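Local atomic coordinates of Myo-inositol-1-phosphate synthase-related protein (Thermotoga maritima MSB8, PDB entry 3CIN), a protein that belongs to the myo-inositol-1-phosphate synthase family, binds nicotinamide-adenine-dinucleotide (NAD), and probably combines a Rossmann-type domain with a mixed beta-sheet. Residues Q248-N254 / G299-A305; L32-R36 / F55-K59. All coordinates share one frame; numbering follows the deposited sequence. Where two conformers were deposited one is given.

The two contacts belong to different parts of one chain. Interaction 2 lies in the first beta-alpha-beta unit of the parallel sheet, where the end of helix 23-36 packs on the start of strand 58-65. Interaction 1 pairs the two central strands of the four-stranded mixed sheet. Their centres are 29 Å apart and their nearest atoms about 13 Å, so they do not touch, and both segments of interaction 2 precede those of interaction 1 in the sequence. Interaction 1 comes near the ligand: the side chain of N254 is about 4 Å from NAD. Helix 328-348 runs past both, meeting N254 and D300 near its start and F55 and I58 further along.

Interaction 1: residues Q248-N254 / G299-A305; sequences QFNIGGN and GDKKFIA
F249 and I251 on one strand pair with A305 and F303 on the other through four backbone hydrogen bonds. These are two antiparallel hydrogen-bonded pairs, with the non-hydrogen-bonded pair N250-I304 between them. The axes of the paired segments 248-252 and 301-305 approach to 4.7 Å, and their directions differ by 162°. The shortest bond, F249 N to A305 O, is 2.7 Å. Beyond the strand ends G253 N still reaches G299 O (2.9 Å). CA-H...O contacts supplement the pairing, among them I304 CA to F249 O at 3.3 Å.

Apolar contact gathers on the face bearing F249, I251, F303 and A305. In the conformer described for F249, one of two modelled, the phenyl side chains of F249 and F303 cross at about a right angle, CE2 of F249 lying 4.1 Å from CD2 of F303 near the edge of the F303 ring. I251 CG2 sits at the edge of the F303 ring too, 3.9 Å from F303 CB, while A305 CB lies at the edge of the F249 ring. In this conformer the F249 ring also stacks on F249 of the second subunit, and F303 stacks on H307 of that subunit.

One side-chain hydrogen bond joins the loop ends. N254 ND2 gives a nearly straight bond (171°) to the anti lone pair of D300 OD1, 2.9 Å away, with amide and carboxylate nearly coplanar. CG of D300 is anti to the backbone N (chi1 -167°), which brings the carboxylate back to the asparagine. S329 OG shares that oxygen, so it has two partners.

On the other face N250 hydrogen-bonds to T292 and K290 of strand 287-294, and Q248 to T229 of helix 225-238. Strand 317-327 flanks the far side of 301-311, and helix 328-348 begins beside N254 and D300.

Interaction 2: residues L32-R36 / F55-K59; sequences LEKLR and FEDIK
R36 reaches from the last turn of helix 23-36 to the carbonyl of I58 at the start of strand 58-65. Its CB rests 4.0 Å from E56 CA. CG stands between the backbone N and the carbonyl carbon (chi1 75°), and a bend at chi3 turns the guanidinium toward the strand. NE makes a weak hydrogen bond, part of a salt bridge, to E33 OE1 3.4 Å away, about one helical turn back. At the tip NH1 and NH2 both donate to I58 O, at 2.9 and 3.0 Å, with the oxygen at the guanidinium edge close to its plane. NH1 also has a weak bond to a water that donates to E56 O. In one of its two conformers L32 lays CD1 over one guanidinium face, toward its rim, and turns CD2 to I58 CG2. L35 CD1 lies over the face of the F55 ring in a CH-pi contact, 4.0 Å from the centroid and almost on the ring normal. The F55 side chain also touches V337 and R341 of helix 328-348. This is helix-to-strand packing in the beta-alpha-beta unit of strand 14-19, helix 23-36 and strand 58-65, consistent with the opening crossover of a Rossmann-type fold.

Interaction 1: residues Q248-N254 / G299-A305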
loop_
_atom_site.group_PDB
_atom_site.type_symbol
_atom_site.label_atom_id
_atom_site.label_comp_id
_atom_site.label_asym_id
_atom_site.label_seq_id
_atom_site.Cartn_x
_atom_site.Cartn_y
_atom_site.Cartn_z
ATOM N N GLN A 248 -3.753 1.274 -12.752
ATOM C CA GLN A 248 -3.195 -0.060 -12.487
ATOM C C GLN A 248 -1.784 -0.025 -12.985
ATOM O O GLN A 248 -1.542 0.513 -14.085
ATOM C CB GLN A 248 -4.026 -1.113 -13.206
ATOM C CG GLN A 248 -3.522 -2.493 -12.985
ATOM C CD GLN A 248 -4.354 -3.487 -13.711
ATOM O OE1 GLN A 248 -5.495 -3.675 -13.379
ATOM N NE2 GLN A 248 -3.781 -4.135 -14.725
ATOM N N PHE A 249 -0.840 -0.481 -12.172
ATOM C CA PHE A 249 0.556 -0.542 -12.569
ATOM C C PHE A 249 0.981 -1.955 -12.420
ATOM O O PHE A 249 0.642 -2.551 -11.403
ATOM C CB PHE A 249 1.362 0.336 -11.643
ATOM C CG PHE A 249 2.866 0.324 -11.866
ATOM C CD1 PHE A 249 3.416 0.700 -13.083
ATOM C CD2 PHE A 249 3.734 0.007 -10.825
ATOM C CE1 PHE A 249 4.816 0.742 -13.260
ATOM C CE2 PHE A 249 5.110 0.023 -11.007
ATOM C CZ PHE A 249 5.649 0.415 -12.225
ATOM N N ASN A 250 1.712 -2.500 -13.407
ATOM C CA ASN A 250 2.177 -3.886 -13.316
ATOM C C ASN A 250 3.572 -3.975 -13.928
ATOM O O ASN A 250 3.805 -3.431 -14.993
ATOM C CB ASN A 250 1.194 -4.857 -13.951
ATOM C CG ASN A 250 0.325 -4.205 -15.028
ATOM O OD1 ASN A 250 -0.535 -3.335 -14.737
ATOM N ND2 ASN A 250 0.544 -4.597 -16.271
ATOM N N ILE A 251 4.506 -4.600 -13.233
ATOM C CA ILE A 251 5.888 -4.661 -13.677
ATOM C C ILE A 251 6.494 -5.991 -13.237
ATOM O O ILE A 251 6.169 -6.504 -12.168
ATOM C CB ILE A 251 6.686 -3.481 -13.165
ATOM C CG1 ILE A 251 8.050 -3.375 -13.749
ATOM C CG2 ILE A 251 6.845 -3.414 -11.573
ATOM C CD1 ILE A 251 8.643 -2.030 -13.506
ATOM N N GLY A 252 7.413 -6.498 -14.033
ATOM C CA GLY A 252 8.067 -7.767 -13.718
ATOM C C GLY A 252 9.320 -7.939 -14.557
ATOM O O GLY A 252 9.680 -7.054 -15.320
ATOM N N GLY A 253 9.965 -9.088 -14.389
ATOM C CA GLY A 253 11.296 -9.336 -14.912
ATOM C C GLY A 253 11.389 -10.393 -15.990
ATOM O O GLY A 253 12.518 -10.845 -16.310
ATOM N N ASN A 254 10.257 -10.767 -16.551
ATOM C CA ASN A 254 10.225 -11.733 -17.657
ATOM C C ASN A 254 10.535 -11.085 -19.017
ATOM O O ASN A 254 10.066 -9.980 -19.371
ATOM C CB ASN A 254 8.873 -12.453 -17.640
ATOM C CG ASN A 254 8.712 -13.438 -16.426
ATOM O OD1 ASN A 254 9.712 -13.879 -15.808
ATOM N ND2 ASN A 254 7.441 -13.791 -16.096
ATOM N N GLY A 299 12.105 -10.871 -11.604
ATOM C CA GLY A 299 11.875 -12.187 -12.195
ATOM C C GLY A 299 10.415 -12.474 -12.447
ATOM O O GLY A 299 9.616 -11.620 -12.936
ATOM N N ASP A 300 10.020 -13.708 -12.099
ATOM C CA ASP A 300 8.688 -14.171 -12.380
ATOM C C ASP A 300 7.631 -13.637 -11.391
ATOM O O ASP A 300 6.435 -13.863 -11.587
ATOM C CB ASP A 300 8.661 -15.709 -12.442
ATOM C CG ASP A 300 7.375 -16.238 -13.050
ATOM O OD1 ASP A 300 6.935 -15.807 -14.138
ATOM O OD2 ASP A 300 6.791 -17.106 -12.388
ATOM N N LYS A 301 8.049 -12.809 -10.451
ATOM C CA LYS A 301 7.108 -12.318 -9.430
ATOM C C LYS A 301 6.796 -10.823 -9.608
ATOM O O LYS A 301 7.560 -9.999 -9.128
ATOM C CB LYS A 301 7.633 -12.610 -8.034
ATOM C CG LYS A 301 6.559 -12.603 -6.889
ATOM C CD LYS A 301 7.158 -13.052 -5.507
ATOM C CE LYS A 301 6.019 -13.142 -4.442
ATOM N NZ LYS A 301 6.497 -13.375 -3.040
ATOM N N LYS A 302 5.656 -10.559 -10.228
ATOM C CA LYS A 302 5.214 -9.203 -10.599
ATOM C C LYS A 302 4.984 -8.373 -9.383
ATOM O O LYS A 302 4.608 -8.908 -8.344
ATOM C CB LYS A 302 3.888 -9.254 -11.368
ATOM C CG LYS A 302 3.963 -9.689 -12.752
ATOM C CD LYS A 302 2.653 -9.281 -13.405
ATOM C CE LYS A 302 2.605 -9.602 -14.858
ATOM N NZ LYS A 302 1.190 -9.761 -15.256
ATOM N N PHE A 303 5.259 -7.066 -9.480
ATOM C CA PHE A 303 4.759 -6.106 -8.518
ATOM C C PHE A 303 3.565 -5.453 -9.186
ATOM O O PHE A 303 3.645 -5.063 -10.340
ATOM C CB PHE A 303 5.775 -5.045 -8.155
ATOM C CG PHE A 303 5.207 -3.927 -7.346
ATOM C CD1 PHE A 303 4.757 -4.130 -6.036
ATOM C CD2 PHE A 303 5.110 -2.633 -7.891
ATOM C CE1 PHE A 303 4.226 -3.076 -5.292
ATOM C CE2 PHE A 303 4.606 -1.568 -7.134
ATOM C CZ PHE A 303 4.124 -1.799 -5.834
ATOM N N ILE A 304 2.464 -5.343 -8.463
ATOM C CA ILE A 304 1.273 -4.648 -8.953
ATOM C C ILE A 304 0.882 -3.538 -7.973
ATOM O O ILE A 304 1.058 -3.639 -6.769
ATOM C CB ILE A 304 0.094 -5.644 -9.227
ATOM C CG1 ILE A 304 -0.499 -6.225 -7.954
ATOM C CG2 ILE A 304 0.518 -6.821 -10.197
ATOM C CD1 ILE A 304 -1.879 -6.879 -8.156
ATOM N N ALA A 305 0.274 -2.460 -8.506
ATOM C CA ALA A 305 -0.247 -1.379 -7.687
ATOM C C ALA A 305 -1.527 -0.916 -8.350
ATOM O O ALA A 305 -1.569 -0.741 -9.537
ATOM C CB ALA A 305 0.765 -0.249 -7.507
#

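Interaction 2: residues L32-R36 / F55-K59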
loop_
_atom_site.group_PDB
_atom_site.type_symbol
_atom_site.label_atom_id
_atom_site.label_comp_id
_atom_site.label_asym_id
_atom_site.label_seq_id
_atom_site.Cartn_x
_atom_site.Cartn_y
_atom_site.Cartn_z
ATOM N N LEU A 32 2.695 -30.075 -12.868
ATOM C CA LEU A 32 1.920 -31.263 -13.159
ATOM C C LEU A 32 2.684 -32.513 -12.756
ATOM O O LEU A 32 2.090 -33.483 -12.296
ATOM C CB LEU A 32 1.567 -31.321 -14.644
ATOM C CG LEU A 32 0.926 -32.627 -15.122
ATOM C CD1 LEU A 32 -0.298 -32.922 -14.294
ATOM C CD2 LEU A 32 0.580 -32.542 -16.599
ATOM N N GLU A 33 3.994 -32.512 -12.972
ATOM C CA GLU A 33 4.826 -33.632 -12.526
ATOM C C GLU A 33 4.734 -33.844 -11.026
ATOM O O GLU A 33 4.550 -34.980 -10.575
ATOM C CB GLU A 33 6.281 -33.438 -12.935
ATOM C CG GLU A 33 7.079 -34.703 -12.795
ATOM C CD GLU A 33 6.802 -35.795 -13.893
ATOM O OE1 GLU A 33 6.177 -35.544 -14.949
ATOM O OE2 GLU A 33 7.235 -36.944 -13.687
ATOM N N LYS A 34 4.852 -32.764 -10.243
ATOM C CA LYS A 34 4.710 -32.860 -8.787
ATOM C C LYS A 34 3.330 -33.309 -8.390
ATOM O O LYS A 34 3.203 -34.068 -7.443
ATOM C CB LYS A 34 5.035 -31.542 -8.084
ATOM C CG LYS A 34 6.412 -30.998 -8.416
ATOM C CD LYS A 34 7.439 -31.201 -7.320
ATOM C CE LYS A 34 8.318 -29.956 -7.188
ATOM N NZ LYS A 34 7.507 -28.689 -7.319
ATOM N N LEU A 35 2.307 -32.878 -9.118
ATOM C CA LEU A 35 0.940 -33.302 -8.810
ATOM C C LEU A 35 0.653 -34.771 -9.070
ATOM O O LEU A 35 -0.072 -35.390 -8.298
ATOM C CB LEU A 35 -0.075 -32.488 -9.562
ATOM C CG LEU A 35 -0.339 -31.069 -9.162
ATOM C CD1 LEU A 35 -1.307 -30.435 -10.157
ATOM C CD2 LEU A 35 -0.911 -31.071 -7.773
ATOM N N ARG A 36 1.169 -35.320 -10.165
ATOM C CA ARG A 36 1.043 -36.742 -10.413
ATOM C C ARG A 36 1.944 -37.532 -9.431
ATOM O O ARG A 36 1.623 -38.664 -9.100
ATOM C CB ARG A 36 1.327 -37.086 -11.883
ATOM C CG ARG A 36 2.767 -37.058 -12.300
ATOM C CD ARG A 36 2.943 -37.629 -13.724
ATOM N NE ARG A 36 2.941 -36.585 -14.762
ATOM C CZ ARG A 36 1.941 -36.322 -15.608
ATOM N NH1 ARG A 36 0.804 -37.012 -15.564
ATOM N NH2 ARG A 36 2.085 -35.347 -16.507
ATOM N N PHE A 55 -4.781 -35.981 -12.400
ATOM C CA PHE A 55 -3.548 -35.337 -12.845
ATOM C C PHE A 55 -2.617 -36.344 -13.540
ATOM O O PHE A 55 -1.926 -35.974 -14.488
ATOM C CB PHE A 55 -2.847 -34.611 -11.706
ATOM C CG PHE A 55 -3.734 -33.654 -10.965
ATOM C CD1 PHE A 55 -4.451 -32.663 -11.617
ATOM C CD2 PHE A 55 -3.845 -33.744 -9.586
ATOM C CE1 PHE A 55 -5.246 -31.797 -10.894
ATOM C CE2 PHE A 55 -4.642 -32.888 -8.857
ATOM C CZ PHE A 55 -5.355 -31.913 -9.508
ATOM N N GLU A 56 -2.640 -37.591 -13.099
ATOM C CA GLU A 56 -1.872 -38.674 -13.703
ATOM C C GLU A 56 -2.305 -39.002 -15.135
ATOM O O GLU A 56 -1.542 -39.620 -15.883
ATOM C CB GLU A 56 -1.983 -39.954 -12.855
ATOM C CG GLU A 56 -3.414 -40.572 -12.784
ATOM C CD GLU A 56 -4.361 -40.016 -11.667
ATOM O OE1 GLU A 56 -4.248 -38.837 -11.172
ATOM O OE2 GLU A 56 -5.272 -40.799 -11.302
ATOM N N ASP A 57 -3.529 -38.616 -15.481
ATOM C CA ASP A 57 -4.145 -38.841 -16.788
ATOM C C ASP A 57 -3.839 -37.751 -17.849
ATOM O O ASP A 57 -4.339 -37.835 -18.971
ATOM C CB ASP A 57 -5.684 -38.888 -16.616
ATOM C CG ASP A 57 -6.173 -39.977 -15.654
ATOM O OD1 ASP A 57 -5.643 -41.106 -15.740
ATOM O OD2 ASP A 57 -7.124 -39.704 -14.848
ATOM N N ILE A 58 -3.077 -36.709 -17.485
ATOM C CA ILE A 58 -2.660 -35.657 -18.404
ATOM C C ILE A 58 -1.260 -36.029 -18.913
ATOM O O ILE A 58 -0.324 -36.172 -18.110
ATOM C CB ILE A 58 -2.628 -34.328 -17.708
ATOM C CG1 ILE A 58 -4.030 -33.961 -17.245
ATOM C CG2 ILE A 58 -2.047 -33.250 -18.618
ATOM C CD1 ILE A 58 -4.001 -32.720 -16.333
ATOM N N LYS A 59 -1.123 -36.263 -20.223
ATOM C CA LYS A 59 0.153 -36.682 -20.822
ATOM C C LYS A 59 0.655 -35.621 -21.784
ATOM O O LYS A 59 -0.053 -35.264 -22.718
ATOM C CB LYS A 59 0.006 -38.033 -21.569
ATOM C CG LYS A 59 1.361 -38.525 -22.141
ATOM C CD LYS A 59 1.258 -39.775 -22.984
ATOM C CE LYS A 59 2.646 -40.271 -23.386
ATOM N NZ LYS A 59 2.486 -41.545 -24.213
HETATM O O HOH W 1 1.451 -39.909 -15.217
#